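Local coordinates for putative Oleoyl-[acyl-carrier protein] thioesterase (Lactobacillus plantarum, PDB 2OWN) that probably hydrolyses the thioester of oleoyl-[acyl-carrier protein], freeing the fatty acid from its carrier, as hotdog-fold acyl-ACP thioesterases do, at residues 166-169 with 170-174; 183-186 with 187-190; 43-46 with 47-51. All blocks are in the same frame, centred on the assembly; numbering follows the deposited sequence.

Contact 1 (166-169 with 170-174); sequences YHVR and FFDID. With SO4 (sulfate ion), chain C.
With chi1 of Asp172 at -64°, its CG lies anti to its own carbonyl carbon, and the carboxylate reaches back over the turn to Arg169. There Arg169 N donates to Asp172 OD2 at 2.8 Å, nearly straight at 164° but from above the carboxylate plane. In return Asp172 N bonds to Arg169 O: residues three apart pair in both directions, a tight turn after strand 162-167 in the C-terminal hotdog domain. Ile173 N extends the turn by bonding to Phe170 O. A water donates to Asp172 OD2 at 2.6 Å and to His167 O, tying the end of the strand to the turn. With the carboxylate cut back to an alanine here, the amide of Arg169 would probably lose its acceptor and the water one end of its bridge. Beside the polar pair, Val168 CG1 meets Ile173 CD1 at 3.9 Å, the side chains crossing at about a right angle. The extended Arg169 chain runs away from the turn to a sulfate, probably from the crystallisation liquor, where NH2 makes a weak bond to O3. His167 grips the same ion twice, through N to O1 at 2.9 Å and through ND1 to O4 at 3.0 Å, and His167 N of the second subunit also binds it. Strand 162-167 pairs antiparallel with strand 218-227, while Tyr166 stacks on Trp187 of helix 184-191.

Contact 2 (183-186 with 187-190); sequences HYFD and WLVD
Trp187 folds back over the preceding turn of its own helix and lies against His183 and Tyr184. Its CB starts 3.6 Å from Tyr184 O, and chi1 of -46° sets CG beside the backbone N, laying the indole along the helix rather than outward. CG and CD2 then pass beneath His183 O, which stands 3.8 Å above the indole plane, over its centre, with NE1 and CE2 under the same oxygen. Farther along, CE3 comes to 3.8 Å from Tyr184 CA, an off-centre CH-pi contact with the six-membered ring. At the far rim, CZ3 sits over the face of the Tyr184 ring, 3.9 Å from Tyr184 CG. The plane of the Tyr184 ring is inclined at 41° to that of the Trp187 six-membered ring, an oblique pairing.

Leu188 leaves the same turn in another direction. Its CD1 touches Phe185 CD1 at 4.0 Å; Phe185 packs on helix 31-48 and Leu188 on strands 233-241 and 246-256. Tyr184 O receives two backbone amides: Leu188 N at 2.9 Å, in the carbonyl plane, and Trp187 N more weakly.

One polar pair belongs to the same turn: His183 ND1 donates to Asp186 OD2 at 2.8 Å, nearly in the imidazole plane and on the syn side of the carboxylate, somewhat out of its plane. The other oxygen, OD1, bonds to Thr32 OG1 of helix 31-48. Apolar groups leave the helix in several directions, while the carboxylate of Asp186, both oxygens bonded, is likely to fix the turn of the histidine ring and joins two helices.

Contact 3 (43-46 with 47-51); sequences EDQS and DALGL
Glu43 O receives Asp47 N at 2.8 Å, the first of three successive helical bonds at the end of helix 31-48. Ala48 N to Asp44 O and Leu49 N to Gln45 O follow, each one residue further along. The ending is a Schellman motif: Gly50 N returns to Asp47 O at 3.1 Å, and Leu51 N comes within 2.7 Å of Ser46 O. Gly50 carries the positive phi of 97° with which the chain leaves the helical path, a conformation in which a side chain would jam against the carbonyl oxygen of Leu49. Past the glycine, Leu51 CB settles 3.4 Å from Ser46 O.

Charge and water make a second group. Asp44 OD1 and Asp47 OD2 stand 4.2 Å apart, carboxylates one helical turn from each other. A water donates to both, at 2.7 Å from Asp44 OD1 and 3.0 Å from Asp47 OD2, and Arg17 of the second subunit makes a salt bridge to Asp44 OD1; together these would probably ease the repulsion between the like charges.

The apolar contacts are lighter. A chi1 of -179° and an extended chain lay Gln45 alongside Leu49, the CG of Gln45 4.1 Å from Leu49 CD1.

Around this end of the helix, Ser46 OG bonds to Tyr138 OH and to Ser42 O one turn back, and also to an unidentified ligand. Leu49 and Leu51 lean on the loop with Tyr138, and Asp44 and Gln45 pack on Tyr12 of strand 12-17.

In the fold
Contacts 1 and 2 follow one another in the C-terminal acyl-ACP thioesterase domain and touch directly, their centres 12 Å apart. Tyr166 OH lies 2.7 Å from Asp190 OD2, a probable hydrogen bond joining strand to helix, and Asp172 OD1 packs against His183 CG at 3.6 Å. The sulfate held by contact 1 is about 6 Å from the side chain of Trp187 in contact 2. Contact 3 belongs to the N-terminal domain. Its centre is 26 Å from that of contact 1, with nearest atoms about 5 Å apart, and 28 Å from that of contact 2. All three contacts reach the second subunit; Phe170 N of the second subunit donates to Asp190 OD1 of contact 2.

Contact 1 (166-169 with 170-174)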
ATOM      1  N   TYR B 166      15.364   1.702   8.448  1.00 35.71           N
ATOM      2  CA  TYR B 166      14.401   1.935   7.350  1.00 35.27           C
ATOM      3  C   TYR B 166      14.599   3.360   6.844  1.00 34.72           C
ATOM      4  O   TYR B 166      14.821   4.272   7.649  1.00 35.14           O
ATOM      5  CB  TYR B 166      12.952   1.748   7.782  1.00 34.76           C
ATOM      6  CG  TYR B 166      12.617   0.358   8.233  1.00 36.02           C
ATOM      7  CD1 TYR B 166      12.175  -0.612   7.308  1.00 35.36           C
ATOM      8  CD2 TYR B 166      12.738  -0.019   9.589  1.00 33.13           C
ATOM      9  CE1 TYR B 166      11.852  -1.939   7.719  1.00 34.65           C
ATOM     10  CE2 TYR B 166      12.410  -1.347  10.015  1.00 31.71           C
ATOM     11  CZ  TYR B 166      11.980  -2.288   9.078  1.00 34.21           C
ATOM     12  OH  TYR B 166      11.676  -3.548   9.490  1.00 35.30           O
ATOM     13  N   HIS B 167      14.526   3.529   5.526  1.00 35.27           N
ATOM     14  CA  HIS B 167      14.655   4.827   4.857  1.00 36.18           C
ATOM     15  C   HIS B 167      13.245   5.263   4.477  1.00 34.63           C
ATOM     16  O   HIS B 167      12.439   4.433   4.020  1.00 34.99           O
ATOM     17  CB  HIS B 167      15.559   4.717   3.640  1.00 37.59           C
ATOM     18  CG  HIS B 167      16.958   4.307   3.977  1.00 42.77           C
ATOM     19  ND1 HIS B 167      17.327   2.989   4.139  1.00 46.46           N
ATOM     20  CD2 HIS B 167      18.074   5.041   4.194  1.00 47.27           C
ATOM     21  CE1 HIS B 167      18.612   2.930   4.441  1.00 50.68           C
ATOM     22  NE2 HIS B 167      19.089   4.162   4.479  1.00 48.65           N
ATOM     23  N   VAL B 168      12.949   6.556   4.671  1.00 33.79           N
ATOM     24  CA  VAL B 168      11.636   7.139   4.351  1.00 32.34           C
ATOM     25  C   VAL B 168      11.615   7.330   2.826  1.00 31.81           C
ATOM     26  O   VAL B 168      12.494   8.002   2.282  1.00 31.31           O
ATOM     27  CB  VAL B 168      11.367   8.471   5.087  1.00 33.63           C
ATOM     28  CG1 VAL B 168       9.983   9.035   4.743  1.00 31.24           C
ATOM     29  CG2 VAL B 168      11.474   8.266   6.581  1.00 31.78           C
ATOM     30  N   ARG B 169      10.624   6.727   2.170  1.00 30.50           N
ATOM     31  CA  ARG B 169      10.461   6.767   0.704  1.00 31.21           C
ATOM     32  C   ARG B 169       9.557   7.881   0.231  1.00 31.76           C
ATOM     33  O   ARG B 169       8.825   8.469   1.030  1.00 32.01           O
ATOM     34  CB  ARG B 169       9.865   5.462   0.203  1.00 31.66           C
ATOM     35  CG  ARG B 169      10.735   4.305   0.456  1.00 31.64           C
ATOM     36  CD  ARG B 169      10.017   3.053   0.157  1.00 38.15           C
ATOM     37  NE  ARG B 169      10.882   1.949   0.502  1.00 33.97           N
ATOM     38  CZ  ARG B 169      10.503   0.692   0.706  1.00 34.90           C
ATOM     39  NH1 ARG B 169       9.239   0.279   0.601  1.00 43.12           N
ATOM     40  NH2 ARG B 169      11.446  -0.173   1.044  1.00 40.50           N
ATOM     41  N   PHE B 170       9.606   8.135  -1.085  1.00 32.62           N
ATOM     42  CA  PHE B 170       8.774   9.150  -1.743  1.00 32.12           C
ATOM     43  C   PHE B 170       7.284   8.817  -1.534  1.00 33.57           C
ATOM     44  O   PHE B 170       6.557   9.695  -1.066  1.00 34.54           O
ATOM     45  CB  PHE B 170       9.111   9.309  -3.234  1.00 32.10           C
ATOM     46  CG  PHE B 170       8.297  10.359  -3.922  1.00 28.94           C
ATOM     47  CD1 PHE B 170       8.598  11.721  -3.732  1.00 31.14           C
ATOM     48  CD2 PHE B 170       7.217  10.003  -4.762  1.00 31.32           C
ATOM     49  CE1 PHE B 170       7.832  12.732  -4.368  1.00 27.98           C
ATOM     50  CE2 PHE B 170       6.438  10.996  -5.413  1.00 30.70           C
ATOM     51  CZ  PHE B 170       6.745  12.369  -5.217  1.00 31.22           C
ATOM     52  N   PHE B 171       6.881   7.554  -1.768  1.00 34.73           N
ATOM     53  CA  PHE B 171       5.465   7.132  -1.572  1.00 37.01           C
ATOM     54  C   PHE B 171       4.966   7.141  -0.104  1.00 37.73           C
ATOM     55  O   PHE B 171       3.756   7.026   0.095  1.00 38.59           O
ATOM     56  CB  PHE B 171       5.094   5.791  -2.266  1.00 37.65           C
ATOM     57  CG  PHE B 171       5.367   5.736  -3.771  1.00 37.74           C
ATOM     58  CD1 PHE B 171       5.214   6.867  -4.626  1.00 36.70           C
ATOM     59  CD2 PHE B 171       5.606   4.478  -4.374  1.00 39.27           C
ATOM     60  CE1 PHE B 171       5.443   6.768  -6.034  1.00 36.95           C
ATOM     61  CE2 PHE B 171       5.816   4.354  -5.781  1.00 39.92           C
ATOM     62  CZ  PHE B 171       5.735   5.506  -6.615  1.00 40.52           C
ATOM     63  N   ASP B 172       5.863   7.246   0.892  1.00 38.36           N
ATOM     64  CA  ASP B 172       5.462   7.389   2.310  1.00 40.05           C
ATOM     65  C   ASP B 172       4.808   8.768   2.599  1.00 42.94           C
ATOM     66  O   ASP B 172       4.022   8.863   3.545  1.00 43.74           O
ATOM     67  CB  ASP B 172       6.635   7.162   3.283  1.00 38.41           C
ATOM     68  CG  ASP B 172       7.192   5.747   3.230  1.00 35.18           C
ATOM     69  OD1 ASP B 172       6.431   4.790   3.033  1.00 33.98           O
ATOM     70  OD2 ASP B 172       8.401   5.589   3.449  1.00 33.40           O
ATOM     71  N   ILE B 173       5.132   9.800   1.799  1.00 45.73           N
ATOM     72  CA  ILE B 173       4.581  11.163   1.927  1.00 47.79           C
ATOM     73  C   ILE B 173       3.264  11.165   1.125  1.00 49.81           C
ATOM     74  O   ILE B 173       3.305  11.183  -0.101  1.00 51.16           O
ATOM     75  CB  ILE B 173       5.574  12.278   1.457  1.00 47.68           C
ATOM     76  CG1 ILE B 173       6.782  12.418   2.402  1.00 49.41           C
ATOM     77  CG2 ILE B 173       4.908  13.657   1.442  1.00 46.87           C
ATOM     78  CD1 ILE B 173       7.732  11.236   2.518  1.00 50.47           C
ATOM     79  N   ASP B 174       2.119  11.156   1.820  1.00 52.17           N
ATOM     80  CA  ASP B 174       0.766  11.126   1.175  1.00 53.67           C
ATOM     81  C   ASP B 174       0.339  12.562   0.680  1.00 54.76           C
ATOM     82  O   ASP B 174       1.089  13.528   0.922  1.00 54.94           O
ATOM     83  CB  ASP B 174      -0.248  10.375   2.103  1.00 55.63           C
ATOM     84  CG  ASP B 174      -0.736  11.201   3.289  1.00 60.28           C
ATOM     85  OD1 ASP B 174       0.050  11.984   3.852  1.00 66.90           O
ATOM     86  OD2 ASP B 174      -1.907  11.016   3.691  1.00 66.92           O
TER
HETATM   87  S   SO4 C 262      14.794  -0.020   3.494  1.00 52.00           S
HETATM   88  O1  SO4 C 262      14.056   1.133   3.961  1.00 45.30           O
HETATM   89  O2  SO4 C 262      14.908  -1.009   4.563  1.00 57.74           O
HETATM   90  O3  SO4 C 262      14.140  -0.661   2.388  1.00 45.91           O
HETATM   91  O4  SO4 C 262      16.125   0.413   3.072  1.00 59.05           O
HETATM   92  O   HOH W   1       9.922   3.616   4.024  1.00 24.31           O

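Contact 2 (183-186 with 187-190)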
ATOM      1  N   HIS B 183       2.109   4.232   7.566  1.00 32.23           N
ATOM      2  CA  HIS B 183       3.377   3.607   7.111  1.00 33.17           C
ATOM      3  C   HIS B 183       4.365   3.251   8.219  1.00 33.31           C
ATOM      4  O   HIS B 183       5.256   2.438   7.965  1.00 33.29           O
ATOM      5  CB  HIS B 183       4.069   4.404   5.986  1.00 34.91           C
ATOM      6  CG  HIS B 183       3.320   4.347   4.692  1.00 33.90           C
ATOM      7  ND1 HIS B 183       3.106   3.160   4.022  1.00 42.45           N
ATOM      8  CD2 HIS B 183       2.757   5.314   3.937  1.00 36.95           C
ATOM      9  CE1 HIS B 183       2.424   3.402   2.917  1.00 44.56           C
ATOM     10  NE2 HIS B 183       2.204   4.703   2.840  1.00 37.40           N
ATOM     11  N   TYR B 184       4.224   3.849   9.418  1.00 31.78           N
ATOM     12  CA  TYR B 184       5.049   3.488  10.594  1.00 32.23           C
ATOM     13  C   TYR B 184       4.854   1.985  10.906  1.00 31.63           C
ATOM     14  O   TYR B 184       5.828   1.335  11.275  1.00 31.32           O
ATOM     15  CB  TYR B 184       4.731   4.327  11.837  1.00 33.49           C
ATOM     16  CG  TYR B 184       5.214   5.775  11.883  1.00 33.15           C
ATOM     17  CD1 TYR B 184       4.796   6.738  10.939  1.00 38.70           C
ATOM     18  CD2 TYR B 184       6.005   6.231  12.967  1.00 39.05           C
ATOM     19  CE1 TYR B 184       5.211   8.116  11.029  1.00 38.83           C
ATOM     20  CE2 TYR B 184       6.427   7.603  13.066  1.00 38.81           C
ATOM     21  CZ  TYR B 184       6.019   8.531  12.095  1.00 35.41           C
ATOM     22  OH  TYR B 184       6.423   9.838  12.184  1.00 35.43           O
ATOM     23  N   PHE B 185       3.621   1.459  10.730  1.00 31.90           N
ATOM     24  CA  PHE B 185       3.314   0.008  10.908  1.00 33.10           C
ATOM     25  C   PHE B 185       4.091  -0.916   9.966  1.00 33.28           C
ATOM     26  O   PHE B 185       4.319  -2.080  10.321  1.00 32.06           O
ATOM     27  CB  PHE B 185       1.806  -0.291  10.875  1.00 35.26           C
ATOM     28  CG  PHE B 185       1.083   0.228  12.075  1.00 37.07           C
ATOM     29  CD1 PHE B 185       1.153  -0.494  13.287  1.00 45.17           C
ATOM     30  CD2 PHE B 185       0.342   1.416  12.027  1.00 40.33           C
ATOM     31  CE1 PHE B 185       0.487  -0.034  14.455  1.00 44.65           C
ATOM     32  CE2 PHE B 185      -0.344   1.887  13.190  1.00 45.09           C
ATOM     33  CZ  PHE B 185      -0.262   1.164  14.405  1.00 44.04           C
ATOM     34  N   ASP B 186       4.467  -0.412   8.777  1.00 33.33           N
ATOM     35  CA  ASP B 186       5.318  -1.154   7.819  1.00 33.05           C
ATOM     36  C   ASP B 186       6.671  -1.447   8.476  1.00 31.45           C
ATOM     37  O   ASP B 186       7.153  -2.561   8.374  1.00 31.29           O
ATOM     38  CB  ASP B 186       5.636  -0.381   6.517  1.00 33.72           C
ATOM     39  CG  ASP B 186       4.392   0.036   5.710  1.00 36.96           C
ATOM     40  OD1 ASP B 186       3.309  -0.558   5.859  1.00 37.26           O
ATOM     41  OD2 ASP B 186       4.528   0.972   4.893  1.00 42.08           O
ATOM     42  N   TRP B 187       7.230  -0.447   9.174  1.00 29.42           N
ATOM     43  CA  TRP B 187       8.539  -0.551   9.848  1.00 30.87           C
ATOM     44  C   TRP B 187       8.426  -1.362  11.135  1.00 31.62           C
ATOM     45  O   TRP B 187       9.249  -2.247  11.363  1.00 33.97           O
ATOM     46  CB  TRP B 187       9.171   0.829  10.161  1.00 31.46           C
ATOM     47  CG  TRP B 187       9.110   1.805   9.029  1.00 30.51           C
ATOM     48  CD1 TRP B 187       9.274   1.522   7.709  1.00 32.50           C
ATOM     49  CD2 TRP B 187       8.948   3.219   9.125  1.00 30.48           C
ATOM     50  NE1 TRP B 187       9.160   2.653   6.967  1.00 32.81           N
ATOM     51  CE2 TRP B 187       8.971   3.725   7.798  1.00 33.24           C
ATOM     52  CE3 TRP B 187       8.770   4.118  10.203  1.00 31.47           C
ATOM     53  CZ2 TRP B 187       8.815   5.109   7.504  1.00 34.40           C
ATOM     54  CZ3 TRP B 187       8.611   5.507   9.922  1.00 32.17           C
ATOM     55  CH2 TRP B 187       8.639   5.982   8.572  1.00 32.73           C
ATOM     56  N   LEU B 188       7.421  -1.030  11.963  1.00 31.69           N
ATOM     57  CA  LEU B 188       7.138  -1.692  13.264  1.00 31.64           C
ATOM     58  C   LEU B 188       6.933  -3.201  13.153  1.00 31.92           C
ATOM     59  O   LEU B 188       7.620  -3.966  13.829  1.00 29.79           O
ATOM     60  CB  LEU B 188       5.898  -1.074  13.941  1.00 31.62           C
ATOM     61  CG  LEU B 188       6.004   0.379  14.434  1.00 32.35           C
ATOM     62  CD1 LEU B 188       4.625   1.033  14.636  1.00 31.12           C
ATOM     63  CD2 LEU B 188       6.843   0.459  15.704  1.00 30.33           C
ATOM     64  N   VAL B 189       6.012  -3.600  12.270  1.00 33.65           N
ATOM     65  CA  VAL B 189       5.670  -5.023  12.048  1.00 33.62           C
ATOM     66  C   VAL B 189       6.823  -5.772  11.366  1.00 33.46           C
ATOM     67  O   VAL B 189       7.138  -6.883  11.799  1.00 33.13           O
ATOM     68  CB  VAL B 189       4.310  -5.201  11.303  1.00 33.64           C
ATOM     69  CG1 VAL B 189       3.992  -6.679  11.073  1.00 34.62           C
ATOM     70  CG2 VAL B 189       3.194  -4.535  12.119  1.00 31.22           C
ATOM     71  N   ASP B 190       7.433  -5.170  10.329  1.00 35.08           N
ATOM     72  CA  ASP B 190       8.583  -5.786   9.616  1.00 33.63           C
ATOM     73  C   ASP B 190       9.837  -5.978  10.511  1.00 33.13           C
ATOM     74  O   ASP B 190      10.687  -6.804  10.161  1.00 34.63           O
ATOM     75  CB  ASP B 190       8.963  -5.034   8.334  1.00 33.54           C
ATOM     76  CG  ASP B 190      10.031  -5.753   7.533  1.00 36.10           C
ATOM     77  OD1 ASP B 190       9.767  -6.906   7.119  1.00 35.60           O
ATOM     78  OD2 ASP B 190      11.145  -5.202   7.427  1.00 32.79           O
TER

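Contact 3 (43-46 with 47-51)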
ATOM      1  N   GLU B  43     -11.759  11.277   7.038  1.00 34.29           N
ATOM      2  CA  GLU B  43     -11.621  12.337   5.994  1.00 35.30           C
ATOM      3  C   GLU B  43     -12.925  12.534   5.191  1.00 33.07           C
ATOM      4  O   GLU B  43     -13.255  13.670   4.864  1.00 31.85           O
ATOM      5  CB  GLU B  43     -10.409  12.118   5.062  1.00 35.81           C
ATOM      6  CG  GLU B  43      -9.043  12.308   5.773  1.00 40.14           C
ATOM      7  CD  GLU B  43      -7.806  12.151   4.867  1.00 41.48           C
ATOM      8  OE1 GLU B  43      -7.915  12.206   3.614  1.00 50.99           O
ATOM      9  OE2 GLU B  43      -6.696  11.998   5.430  1.00 51.99           O
ATOM     10  N   ASP B  44     -13.653  11.442   4.922  1.00 30.97           N
ATOM     11  CA  ASP B  44     -14.952  11.489   4.204  1.00 30.10           C
ATOM     12  C   ASP B  44     -16.078  12.087   5.033  1.00 28.74           C
ATOM     13  O   ASP B  44     -16.962  12.710   4.453  1.00 27.03           O
ATOM     14  CB  ASP B  44     -15.352  10.110   3.675  1.00 29.41           C
ATOM     15  CG  ASP B  44     -14.388   9.592   2.637  1.00 33.12           C
ATOM     16  OD1 ASP B  44     -13.609  10.381   2.047  1.00 34.68           O
ATOM     17  OD2 ASP B  44     -14.382   8.377   2.419  1.00 31.38           O
ATOM     18  N   GLN B  45     -16.076  11.842   6.355  1.00 29.21           N
ATOM     19  CA  GLN B  45     -17.039  12.463   7.289  1.00 29.65           C
ATOM     20  C   GLN B  45     -16.772  13.978   7.258  1.00 29.87           C
ATOM     21  O   GLN B  45     -17.705  14.767   7.070  1.00 30.69           O
ATOM     22  CB  GLN B  45     -16.897  11.942   8.737  1.00 30.20           C
ATOM     23  CG  GLN B  45     -17.919  12.558   9.742  1.00 27.89           C
ATOM     24  CD  GLN B  45     -17.837  12.019  11.173  1.00 30.98           C
ATOM     25  OE1 GLN B  45     -16.897  11.317  11.550  1.00 24.97           O
ATOM     26  NE2 GLN B  45     -18.830  12.379  11.985  1.00 21.48           N
ATOM     27  N   SER B  46     -15.488  14.338   7.411  1.00 30.35           N
ATOM     28  CA  SER B  46     -15.002  15.731   7.403  1.00 31.93           C
ATOM     29  C   SER B  46     -15.287  16.458   6.068  1.00 32.59           C
ATOM     30  O   SER B  46     -15.692  17.619   6.103  1.00 32.08           O
ATOM     31  CB  SER B  46     -13.510  15.792   7.782  1.00 31.43           C
ATOM     32  OG  SER B  46     -13.279  15.094   8.991  1.00 30.54           O
ATOM     33  N   ASP B  47     -15.108  15.771   4.925  1.00 33.52           N
ATOM     34  CA  ASP B  47     -15.419  16.342   3.580  1.00 33.62           C
ATOM     35  C   ASP B  47     -16.933  16.577   3.402  1.00 33.19           C
ATOM     36  O   ASP B  47     -17.321  17.638   2.894  1.00 33.46           O
ATOM     37  CB  ASP B  47     -14.905  15.470   2.408  1.00 34.46           C
ATOM     38  CG  ASP B  47     -13.372  15.436   2.278  1.00 37.92           C
ATOM     39  OD1 ASP B  47     -12.647  16.310   2.806  1.00 43.54           O
ATOM     40  OD2 ASP B  47     -12.889  14.504   1.602  1.00 35.86           O
ATOM     41  N   ALA B  48     -17.758  15.597   3.811  1.00 32.85           N
ATOM     42  CA  ALA B  48     -19.251  15.686   3.742  1.00 33.26           C
ATOM     43  C   ALA B  48     -19.832  16.871   4.538  1.00 33.85           C
ATOM     44  O   ALA B  48     -20.798  17.492   4.088  1.00 33.99           O
ATOM     45  CB  ALA B  48     -19.911  14.381   4.191  1.00 33.90           C
ATOM     46  N   LEU B  49     -19.229  17.168   5.697  1.00 34.21           N
ATOM     47  CA  LEU B  49     -19.609  18.313   6.570  1.00 35.98           C
ATOM     48  C   LEU B  49     -18.997  19.677   6.151  1.00 36.22           C
ATOM     49  O   LEU B  49     -19.325  20.695   6.771  1.00 37.40           O
ATOM     50  CB  LEU B  49     -19.207  18.022   8.034  1.00 35.28           C
ATOM     51  CG  LEU B  49     -19.856  16.814   8.713  1.00 35.24           C
ATOM     52  CD1 LEU B  49     -19.129  16.449  10.016  1.00 32.29           C
ATOM     53  CD2 LEU B  49     -21.346  17.062   8.946  1.00 36.58           C
ATOM     54  N   GLY B  50     -18.140  19.699   5.117  1.00 37.06           N
ATOM     55  CA  GLY B  50     -17.451  20.901   4.635  1.00 37.29           C
ATOM     56  C   GLY B  50     -16.031  21.087   5.166  1.00 37.53           C
ATOM     57  O   GLY B  50     -15.308  21.911   4.622  1.00 37.85           O
ATOM     58  N   LEU B  51     -15.617  20.315   6.184  1.00 38.56           N
ATOM     59  CA  LEU B  51     -14.274  20.392   6.811  1.00 38.67           C
ATOM     60  C   LEU B  51     -13.178  19.672   5.985  1.00 40.17           C
ATOM     61  O   LEU B  51     -12.597  18.671   6.421  1.00 39.27           O
ATOM     62  CB  LEU B  51     -14.333  19.845   8.260  1.00 38.73           C
ATOM     63  CG  LEU B  51     -15.294  20.512   9.247  1.00 36.83           C
ATOM     64  CD1 LEU B  51     -15.420  19.678  10.517  1.00 37.51           C
ATOM     65  CD2 LEU B  51     -14.844  21.928   9.560  1.00 36.13           C
TER
HETATM   66  O   HOH W   2     -14.627  12.334   0.477  1.00 41.66           O